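Local coordinates for folylpolyglutamate synthase protein FOLC (PDB 2VOS) that probably adds L-glutamate to dihydropteroate and, one residue at a time, to tetrahydrofolate, spending ATP and leaving ADP and phosphate, at residues 62-67 / 162-167; 338-343 / 348-353; 386-391 / 422-427. One frame throughout, in Å; residues are numbered along the deposited sequence.

How the contacts relate
Contact 2 touches the nucleotide directly: the hairpin of 338-343 and 348-353 reaches the alpha-phosphate of ADP through Arg-338 and the ribose through Asp-351. Contact 3, helix against helix, belongs to the same glutamate ligase domain, its centre about 20 Å from that of contact 2 and the nearest atoms about 5 Å apart without touching; the side chain of Leu-391 lies about 12 Å from that of His-354, a magnesium ligand. Contact 1 is on the opposite side of the chain's centre, with centres about 32 Å from contact 2 and 44 Å from contact 3. It lies away from the nucleotide and metal sites, and along the chain it closes before the other two open.

Contact 1: 62-67 / 162-167; sequences RSYPSI and AFADAP
Phe-163, near the end of helix 151-165, meets Tyr-64 first with its CB, which sits 3.5 Å from Tyr-64 CE2 and equally close to the phenol oxygen. Beyond CB the phenylalanine ring turns its edge to the face of the tyrosine in an offset edge-to-face stack, centroids 5.9 Å apart and planes at 75°. Both are buried, and an aromatic edge on an aromatic face suits the apolar layer between helix 151-165 and the sheet. Tyr-64 reaches it with CG lodged between its own backbone N and carbonyl carbon (chi1 35°), a turn that carries the phenol toward the helix, where its OH is hydrogen-bonded to Phe-160 O. The tyrosine thus gives the helix both an aromatic surface and a polar tip.

One residue on, Ala-164 brings its backbone N to 3.7 Å from Tyr-64 CE2, and its methyl to 3.9 Å from Ser-63 OG. A small side chain fits here, where the loop runs close; the serine hydroxyl itself bonds to Pro-60 O. Phe-163 also packs on Ala-171 of strand 170-174, the neighbour of strand 66-70. The result is helix-on-sheet packing in the Mur ligase middle domain, a member of the P-loop NTPase clan.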
loop_
_atom_site.group_PDB
_atom_site.type_symbol
_atom_site.label_atom_id
_atom_site.label_comp_id
_atom_site.label_asym_id
_atom_site.label_seq_id
_atom_site.Cartn_x
_atom_site.Cartn_y
_atom_site.Cartn_z
ATOM N N ARG A 62 -16.948 -8.692 13.263
ATOM C CA ARG A 62 -16.589 -9.809 14.142
ATOM C C ARG A 62 -17.084 -11.163 13.625
ATOM O O ARG A 62 -16.923 -12.177 14.331
ATOM C CB ARG A 62 -17.097 -9.555 15.587
ATOM C CG ARG A 62 -16.380 -8.301 16.182
ATOM C CD ARG A 62 -16.505 -8.146 17.698
ATOM N NE ARG A 62 -15.879 -6.868 18.081
ATOM C CZ ARG A 62 -14.576 -6.713 18.309
ATOM N NH1 ARG A 62 -14.091 -5.516 18.622
ATOM N NH2 ARG A 62 -13.768 -7.765 18.236
ATOM N N SER A 63 -17.636 -11.209 12.393
ATOM C CA SER A 63 -18.248 -12.478 11.925
ATOM C C SER A 63 -17.305 -13.255 10.966
ATOM O O SER A 63 -17.695 -14.322 10.486
ATOM C CB SER A 63 -19.592 -12.230 11.212
ATOM O OG SER A 63 -19.425 -11.389 10.033
ATOM N N TYR A 64 -16.056 -12.825 10.835
ATOM C CA TYR A 64 -15.051 -13.585 10.109
ATOM C C TYR A 64 -13.776 -13.186 10.790
ATOM O O TYR A 64 -13.696 -12.133 11.421
ATOM C CB TYR A 64 -15.001 -13.172 8.606
ATOM C CG TYR A 64 -15.279 -11.670 8.429
ATOM C CD1 TYR A 64 -14.293 -10.708 8.650
ATOM C CD2 TYR A 64 -16.531 -11.248 8.073
ATOM C CE1 TYR A 64 -14.570 -9.338 8.541
ATOM C CE2 TYR A 64 -16.834 -9.881 7.931
ATOM C CZ TYR A 64 -15.875 -8.957 8.187
ATOM O OH TYR A 64 -16.231 -7.663 8.003
ATOM N N PRO A 65 -12.757 -14.020 10.686
ATOM C CA PRO A 65 -11.429 -13.680 11.219
ATOM C C PRO A 65 -10.690 -12.823 10.204
ATOM O O PRO A 65 -11.034 -12.906 8.998
ATOM C CB PRO A 65 -10.737 -15.052 11.307
ATOM C CG PRO A 65 -11.314 -15.787 10.141
ATOM C CD PRO A 65 -12.821 -15.384 10.134
ATOM N N SER A 66 -9.743 -12.001 10.656
ATOM C CA SER A 66 -9.001 -11.087 9.780
ATOM C C SER A 66 -7.513 -11.240 9.981
ATOM O O SER A 66 -7.038 -11.628 11.059
ATOM C CB SER A 66 -9.292 -9.593 10.128
ATOM O OG SER A 66 -10.645 -9.184 9.830
ATOM N N ILE A 67 -6.764 -10.853 8.964
ATOM C CA ILE A 67 -5.346 -10.652 9.098
ATOM C C ILE A 67 -5.143 -9.153 8.849
ATOM O O ILE A 67 -5.606 -8.612 7.818
ATOM C CB ILE A 67 -4.596 -11.469 7.986
ATOM C CG1 ILE A 67 -4.878 -12.976 8.157
ATOM C CG2 ILE A 67 -3.085 -11.152 7.947
ATOM C CD1 ILE A 67 -4.549 -13.776 6.859
ATOM N N ALA A 162 -19.627 -5.304 3.596
ATOM C CA ALA A 162 -19.584 -6.040 2.339
ATOM C C ALA A 162 -18.975 -7.426 2.606
ATOM O O ALA A 162 -19.356 -8.429 1.952
ATOM C CB ALA A 162 -18.707 -5.277 1.326
ATOM N N PHE A 163 -18.012 -7.523 3.525
ATOM C CA PHE A 163 -17.395 -8.831 3.760
ATOM C C PHE A 163 -18.426 -9.781 4.375
ATOM O O PHE A 163 -18.386 -10.990 4.114
ATOM C CB PHE A 163 -16.160 -8.743 4.695
ATOM C CG PHE A 163 -15.016 -7.922 4.114
ATOM C CD1 PHE A 163 -14.938 -7.695 2.729
ATOM C CD2 PHE A 163 -14.036 -7.373 4.958
ATOM C CE1 PHE A 163 -13.864 -6.946 2.210
ATOM C CE2 PHE A 163 -12.955 -6.638 4.457
ATOM C CZ PHE A 163 -12.877 -6.410 3.092
ATOM N N ALA A 164 -19.287 -9.247 5.241
ATOM C CA ALA A 164 -20.359 -10.074 5.850
ATOM C C ALA A 164 -21.487 -10.400 4.826
ATOM O O ALA A 164 -22.072 -11.486 4.876
ATOM C CB ALA A 164 -20.931 -9.365 7.109
ATOM N N ASP A 165 -21.809 -9.443 3.943
ATOM C CA ASP A 165 -22.768 -9.649 2.834
ATOM C C ASP A 165 -22.349 -10.740 1.893
ATOM O O ASP A 165 -23.207 -11.392 1.302
ATOM C CB ASP A 165 -22.884 -8.366 1.966
ATOM C CG ASP A 165 -23.609 -7.223 2.689
ATOM O OD1 ASP A 165 -24.349 -7.479 3.678
ATOM O OD2 ASP A 165 -23.446 -6.053 2.258
ATOM N N ALA A 166 -21.024 -10.923 1.700
ATOM C CA ALA A 166 -20.546 -11.803 0.602
ATOM C C ALA A 166 -20.994 -13.270 0.709
ATOM O O ALA A 166 -21.542 -13.828 -0.281
ATOM C CB ALA A 166 -18.992 -11.709 0.431
ATOM N N PRO A 167 -20.679 -13.957 1.829
ATOM C CA PRO A 167 -19.767 -13.618 2.901
ATOM C C PRO A 167 -18.399 -14.142 2.569
ATOM O O PRO A 167 -18.271 -14.925 1.662
ATOM C CB PRO A 167 -20.311 -14.438 4.101
ATOM C CG PRO A 167 -20.913 -15.631 3.488
ATOM C CD PRO A 167 -21.331 -15.266 2.062
#

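Contact 2: 338-343 / 348-353; sequences RLERMR and VFIDAA. With ADP (adenosine-5'-diphosphate), chain B.
Strands 340-343 and 347-350 pair antiparallel, with backbone hydrogen bonds from Glu-340 N to Ile-350 O and from Ile-350 N to Glu-340 O, each 2.9 Å, while Leu-339 and Glu-340 together face Ile-350 as a G1 beta bulge. Within the bulge, Leu-339 N donates to the anti lone pair of Asp-351 OD1 over 2.7 Å, which helps fix the carboxylate. The other oxygen, OD2, lies 2.9 Å from ADP O2', its hydrogen-bond donor, and also accepts from Ala-353 N, closing an Asx turn; aspartate is short enough to serve backbone and ribose together. Arg-338, its chain bent at chi2 (54°), sends NE and NH2 to one phosphate oxygen, each 2.8 Å from ADP O1A, while Ala-352 CB covers a face of the guanidinium. NH1 donates to Pro-336 O, so all three guanidinium nitrogens are engaged. That cation probably offsets phosphate charge.

Along the strands, aliphatic CG of Arg-341 lies 3.4 Å from Phe-349 CE2, and Leu-339 CD1 reaches the same ring. Glu-340 and Ile-350 run side by side; selenomethionine Met-342 crosses Ile-350, CE to CD1 3.8 Å. The glutamate's polar end is held by Gly-337 N and Arg-479.

Strand 340-343 forms the sheet's edge and 347-350 passes on to strand 464-469; helix 356-368 covers Leu-339 and Phe-349, whereas helix 472-481 covers Ile-350.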
loop_
_atom_site.group_PDB
_atom_site.type_symbol
_atom_site.label_atom_id
_atom_site.label_comp_id
_atom_site.label_asym_id
_atom_site.label_seq_id
_atom_site.Cartn_x
_atom_site.Cartn_y
_atom_site.Cartn_z
ATOM N N ARG A 338 2.935 -0.385 -8.211
ATOM C CA ARG A 338 4.245 -0.604 -7.524
ATOM C C ARG A 338 5.255 -1.171 -8.533
ATOM O O ARG A 338 5.201 -2.360 -8.926
ATOM C CB ARG A 338 4.129 -1.537 -6.300
ATOM C CG ARG A 338 3.480 -0.839 -5.061
ATOM C CD ARG A 338 2.138 -0.236 -5.418
ATOM N NE ARG A 338 1.362 0.239 -4.265
ATOM C CZ ARG A 338 0.132 0.769 -4.338
ATOM N NH1 ARG A 338 -0.509 0.928 -5.496
ATOM N NH2 ARG A 338 -0.477 1.168 -3.236
ATOM N N LEU A 339 6.124 -0.281 -9.009
ATOM C CA LEU A 339 7.067 -0.574 -10.065
ATOM C C LEU A 339 6.399 -1.358 -11.186
ATOM O O LEU A 339 6.848 -2.458 -11.572
ATOM C CB LEU A 339 8.220 -1.382 -9.499
ATOM C CG LEU A 339 9.696 -0.934 -9.560
ATOM C CD1 LEU A 339 10.031 0.245 -10.402
ATOM C CD2 LEU A 339 10.257 -0.922 -8.142
ATOM N N GLU A 340 5.290 -0.817 -11.677
ATOM C CA GLU A 340 4.495 -1.511 -12.657
ATOM C C GLU A 340 4.809 -0.906 -14.036
ATOM O O GLU A 340 4.753 0.307 -14.220
ATOM C CB GLU A 340 2.992 -1.351 -12.342
ATOM C CG GLU A 340 2.099 -2.188 -13.267
ATOM C CD GLU A 340 0.623 -1.924 -13.028
ATOM O OE1 GLU A 340 0.311 -0.932 -12.325
ATOM O OE2 GLU A 340 -0.227 -2.662 -13.576
ATOM N N ARG A 341 5.104 -1.747 -15.005
ATOM C CA ARG A 341 5.445 -1.280 -16.352
ATOM C C ARG A 341 4.212 -1.063 -17.168
ATOM O O ARG A 341 3.404 -2.006 -17.325
ATOM C CB ARG A 341 6.229 -2.370 -17.057
ATOM C CG ARG A 341 7.707 -2.271 -16.880
ATOM C CD ARG A 341 8.469 -2.998 -18.045
ATOM N NE ARG A 341 7.964 -4.349 -18.369
ATOM C CZ ARG A 341 8.243 -5.005 -19.501
ATOM N NH1 ARG A 341 9.080 -4.469 -20.417
ATOM N NH2 ARG A 341 7.714 -6.205 -19.721
HETATM N N MSE A 342 4.074 0.155 -17.700
HETATM C CA MSE A 342 2.941 0.511 -18.552
HETATM C C MSE A 342 3.217 0.165 -20.015
HETATM O O MSE A 342 2.256 -0.067 -20.774
HETATM C CB MSE A 342 2.628 2.032 -18.504
HETATM C CG MSE A 342 2.187 2.557 -17.142
HETATM SE SE MSE A 342 0.484 1.834 -16.627
HETATM C CE MSE A 342 1.142 0.285 -15.613
ATOM N N ARG A 343 4.491 0.158 -20.417
ATOM C CA ARG A 343 4.832 -0.218 -21.773
ATOM C C ARG A 343 6.358 -0.357 -21.872
ATOM O O ARG A 343 7.059 -0.071 -20.894
ATOM C CB ARG A 343 4.413 0.895 -22.764
ATOM C CG ARG A 343 5.132 2.267 -22.482
ATOM C CD ARG A 343 5.018 3.310 -23.675
ATOM N NE ARG A 343 5.649 2.706 -24.845
ATOM C CZ ARG A 343 4.985 2.239 -25.884
ATOM N NH1 ARG A 343 3.660 2.422 -25.925
ATOM N NH2 ARG A 343 5.656 1.671 -26.907
ATOM N N VAL A 348 8.017 2.667 -19.550
ATOM C CA VAL A 348 7.415 3.614 -18.617
ATOM C C VAL A 348 7.019 2.771 -17.415
ATOM O O VAL A 348 6.291 1.751 -17.545
ATOM C CB VAL A 348 6.153 4.252 -19.177
ATOM C CG1 VAL A 348 5.442 5.114 -18.063
ATOM C CG2 VAL A 348 6.483 5.087 -20.471
ATOM N N PHE A 349 7.516 3.202 -16.255
ATOM C CA PHE A 349 7.089 2.610 -14.990
ATOM C C PHE A 349 6.219 3.579 -14.274
ATOM O O PHE A 349 6.426 4.802 -14.387
ATOM C CB PHE A 349 8.282 2.432 -14.069
ATOM C CG PHE A 349 9.124 1.264 -14.417
ATOM C CD1 PHE A 349 10.297 1.431 -15.154
ATOM C CD2 PHE A 349 8.778 0.013 -13.987
ATOM C CE1 PHE A 349 11.082 0.329 -15.439
ATOM C CE2 PHE A 349 9.588 -1.096 -14.296
ATOM C CZ PHE A 349 10.740 -0.897 -14.994
ATOM N N ILE A 350 5.300 3.053 -13.473
ATOM C CA ILE A 350 4.662 3.889 -12.493
ATOM C C ILE A 350 4.982 3.264 -11.150
ATOM O O ILE A 350 5.046 2.019 -11.034
ATOM C CB ILE A 350 3.107 3.964 -12.674
ATOM C CG1 ILE A 350 2.462 2.540 -12.549
ATOM C CG2 ILE A 350 2.741 4.745 -13.981
ATOM C CD1 ILE A 350 0.870 2.547 -12.597
ATOM N N ASP A 351 5.148 4.118 -10.138
ATOM C CA ASP A 351 5.466 3.682 -8.806
ATOM C C ASP A 351 4.934 4.674 -7.778
ATOM O O ASP A 351 5.165 5.893 -7.883
ATOM C CB ASP A 351 6.967 3.452 -8.625
ATOM C CG ASP A 351 7.259 2.691 -7.309
ATOM O OD1 ASP A 351 7.109 1.470 -7.224
ATOM O OD2 ASP A 351 7.540 3.321 -6.318
ATOM N N ALA A 352 4.236 4.159 -6.765
ATOM C CA ALA A 352 3.597 4.965 -5.750
ATOM C C ALA A 352 4.601 5.548 -4.710
ATOM O O ALA A 352 4.148 6.225 -3.764
ATOM C CB ALA A 352 2.549 4.118 -5.000
ATOM N N ALA A 353 5.908 5.294 -4.847
ATOM C CA ALA A 353 6.863 5.749 -3.829
ATOM C C ALA A 353 6.577 7.186 -3.396
ATOM O O ALA A 353 6.467 8.086 -4.222
ATOM C CB ALA A 353 8.289 5.640 -4.335
HETATM P PB ADP B . 1.890 0.936 1.772
HETATM O O1B ADP B . 0.546 0.287 1.564
HETATM O O2B ADP B . 1.887 2.406 1.457
HETATM O O3B ADP B . 2.601 0.600 3.048
HETATM P PA ADP B . 2.720 -0.280 -0.801
HETATM O O1A ADP B . 1.562 0.469 -1.445
HETATM O O2A ADP B . 3.021 -1.756 -1.008
HETATM O O3A ADP B . 2.927 0.223 0.743
HETATM O "O5'" ADP B . 4.011 0.446 -1.467
HETATM C "C5'" ADP B . 4.155 1.863 -1.649
HETATM C "C4'" ADP B . 5.564 2.062 -2.249
HETATM O "O4'" ADP B . 6.555 1.663 -1.262
HETATM C "C3'" ADP B . 5.891 1.133 -3.416
HETATM O "O3'" ADP B . 5.719 1.792 -4.654
HETATM C "C2'" ADP B . 7.354 0.792 -3.358
HETATM O "O2'" ADP B . 8.081 1.962 -3.868
HETATM C "C1'" ADP B . 7.621 0.899 -1.879
HETATM N N9 ADP B . 7.629 -0.375 -1.105
HETATM C C8 ADP B . 6.694 -1.378 -0.997
HETATM N N7 ADP B . 7.127 -2.321 -0.108
HETATM C C5 ADP B . 8.290 -1.850 0.432
HETATM C C6 ADP B . 9.254 -2.300 1.442
HETATM N N6 ADP B . 9.078 -3.468 2.095
HETATM N N1 ADP B . 10.328 -1.524 1.631
HETATM C C2 ADP B . 10.609 -0.369 0.975
HETATM N N3 ADP B . 9.757 0.139 0.046
HETATM C C4 ADP B . 8.626 -0.585 -0.241
#

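Contact 3: 386-391 / 422-427; sequences DVDGIL and GERFGP
Arg-424, on helix 414-425, reaches helix 387-394 from CB out to NE and NH2. Its CB comes to 4.2 Å from Leu-391 CB, and CG lies 4.0 Å from that same methylene while also passing Asp-388 OD1. A bend at chi2 (-87°) turns the chain toward Asp-388, so that CD passes OD1 and the guanidinium arrives side-on to the carboxylate. NE donates to Asp-388 OD1 over 2.9 Å in an almost straight bond (174°), approaching from above the carboxylate plane. NH2 meets Asp-388 OD2 on its syn side at 2.8 Å. Both oxygens lie at the guanidinium edge, although the two flat groups are turned 41° apart.

Deeper in, Phe-425 CE1 reaches Leu-391 CD2 at 3.9 Å, the two side chains crossing at about a right angle. Leucine suits this spot, being buried and also packed on Ala-420 and Ala-421. Asp-386 is the N-cap of its helix, accepting from Gly-389 N.

A two-pronged salt bridge with a bond to each oxygen fixes the rotation of both groups, and its exposed place beside the buried Leu-391 and Phe-425 lets arginine serve twice: methylenes on leucine, charge on aspartate. The pairing probably keeps both residues ionised.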
loop_
_atom_site.group_PDB
_atom_site.type_symbol
_atom_site.label_atom_id
_atom_site.label_comp_id
_atom_site.label_asym_id
_atom_site.label_seq_id
_atom_site.Cartn_x
_atom_site.Cartn_y
_atom_site.Cartn_z
ATOM N N ASP A 386 8.415 13.682 3.072
ATOM C CA ASP A 386 9.808 14.075 3.107
ATOM C C ASP A 386 10.286 14.214 1.658
ATOM O O ASP A 386 10.991 13.350 1.126
ATOM C CB ASP A 386 10.627 13.041 3.872
ATOM C CG ASP A 386 12.086 13.449 4.013
ATOM O OD1 ASP A 386 12.504 14.498 3.450
ATOM O OD2 ASP A 386 12.808 12.721 4.720
ATOM N N VAL A 387 9.912 15.327 1.034
ATOM C CA VAL A 387 10.292 15.631 -0.358
ATOM C C VAL A 387 11.792 15.560 -0.602
ATOM O O VAL A 387 12.243 14.923 -1.560
ATOM C CB VAL A 387 9.799 17.037 -0.763
ATOM C CG1 VAL A 387 9.935 17.222 -2.268
ATOM C CG2 VAL A 387 8.337 17.177 -0.319
ATOM N N ASP A 388 12.569 16.207 0.259
ATOM C CA ASP A 388 14.036 16.207 0.071
ATOM C C ASP A 388 14.646 14.766 0.158
ATOM O O ASP A 388 15.489 14.396 -0.668
ATOM C CB ASP A 388 14.702 17.155 1.069
ATOM C CG ASP A 388 16.183 17.273 0.840
ATOM O OD1 ASP A 388 16.578 17.829 -0.229
ATOM O OD2 ASP A 388 16.945 16.817 1.737
ATOM N N GLY A 389 14.182 13.958 1.117
ATOM C CA GLY A 389 14.589 12.554 1.199
ATOM C C GLY A 389 14.192 11.740 -0.050
ATOM O O GLY A 389 14.951 10.871 -0.531
ATOM N N ILE A 390 12.989 11.974 -0.575
ATOM C CA ILE A 390 12.603 11.354 -1.863
ATOM C C ILE A 390 13.572 11.750 -3.004
ATOM O O ILE A 390 14.049 10.882 -3.732
ATOM C CB ILE A 390 11.157 11.704 -2.250
ATOM C CG1 ILE A 390 10.204 11.006 -1.254
ATOM C CG2 ILE A 390 10.810 11.198 -3.662
ATOM C CD1 ILE A 390 8.832 11.719 -1.064
ATOM N N LEU A 391 13.850 13.041 -3.175
ATOM C CA LEU A 391 14.674 13.469 -4.280
ATOM C C LEU A 391 16.106 12.910 -4.145
ATOM O O LEU A 391 16.741 12.480 -5.134
ATOM C CB LEU A 391 14.713 15.002 -4.332
ATOM C CG LEU A 391 13.353 15.625 -4.722
ATOM C CD1 LEU A 391 13.212 17.095 -4.285
ATOM C CD2 LEU A 391 13.111 15.468 -6.221
ATOM N N GLY A 422 15.724 21.145 -7.774
ATOM C CA GLY A 422 16.912 21.911 -8.139
ATOM C C GLY A 422 18.027 21.813 -7.109
ATOM O O GLY A 422 19.210 21.767 -7.483
ATOM N N GLU A 423 17.659 21.773 -5.825
ATOM C CA GLU A 423 18.646 21.692 -4.734
ATOM C C GLU A 423 19.392 20.363 -4.726
ATOM O O GLU A 423 20.532 20.314 -4.285
ATOM C CB GLU A 423 18.008 21.923 -3.340
ATOM C CG GLU A 423 17.449 23.346 -3.041
ATOM C CD GLU A 423 18.531 24.368 -2.613
ATOM O OE1 GLU A 423 19.718 23.955 -2.457
ATOM O OE2 GLU A 423 18.194 25.588 -2.423
ATOM N N ARG A 424 18.743 19.284 -5.196
ATOM C CA ARG A 424 19.394 17.975 -5.314
ATOM C C ARG A 424 19.938 17.627 -6.714
ATOM O O ARG A 424 20.987 17.028 -6.833
ATOM C CB ARG A 424 18.435 16.864 -4.865
ATOM C CG ARG A 424 18.083 16.975 -3.417
ATOM C CD ARG A 424 19.136 16.238 -2.630
ATOM N NE ARG A 424 18.917 16.406 -1.204
ATOM C CZ ARG A 424 19.780 16.001 -0.281
ATOM N NH1 ARG A 424 20.900 15.394 -0.662
ATOM N NH2 ARG A 424 19.531 16.216 1.004
ATOM N N PHE A 425 19.232 17.995 -7.768
ATOM C CA PHE A 425 19.647 17.626 -9.110
ATOM C C PHE A 425 20.550 18.656 -9.803
ATOM O O PHE A 425 21.305 18.290 -10.723
ATOM C CB PHE A 425 18.420 17.387 -9.985
ATOM C CG PHE A 425 17.735 16.075 -9.731
ATOM C CD1 PHE A 425 16.996 15.884 -8.567
ATOM C CD2 PHE A 425 17.790 15.050 -10.675
ATOM C CE1 PHE A 425 16.337 14.667 -8.335
ATOM C CE2 PHE A 425 17.129 13.834 -10.453
ATOM C CZ PHE A 425 16.410 13.642 -9.295
ATOM N N GLY A 426 20.472 19.917 -9.359
ATOM C CA GLY A 426 21.012 21.041 -10.110
ATOM C C GLY A 426 19.925 21.422 -11.095
ATOM O O GLY A 426 19.258 20.553 -11.645
ATOM N N PRO A 427 19.704 22.724 -11.296
ATOM C CA PRO A 427 18.697 23.231 -12.215
ATOM C C PRO A 427 18.783 22.709 -13.667
ATOM O O PRO A 427 17.742 22.611 -14.321
ATOM C CB PRO A 427 18.907 24.748 -12.157
ATOM C CG PRO A 427 20.321 24.903 -11.692
ATOM C CD PRO A 427 20.443 23.830 -10.656
#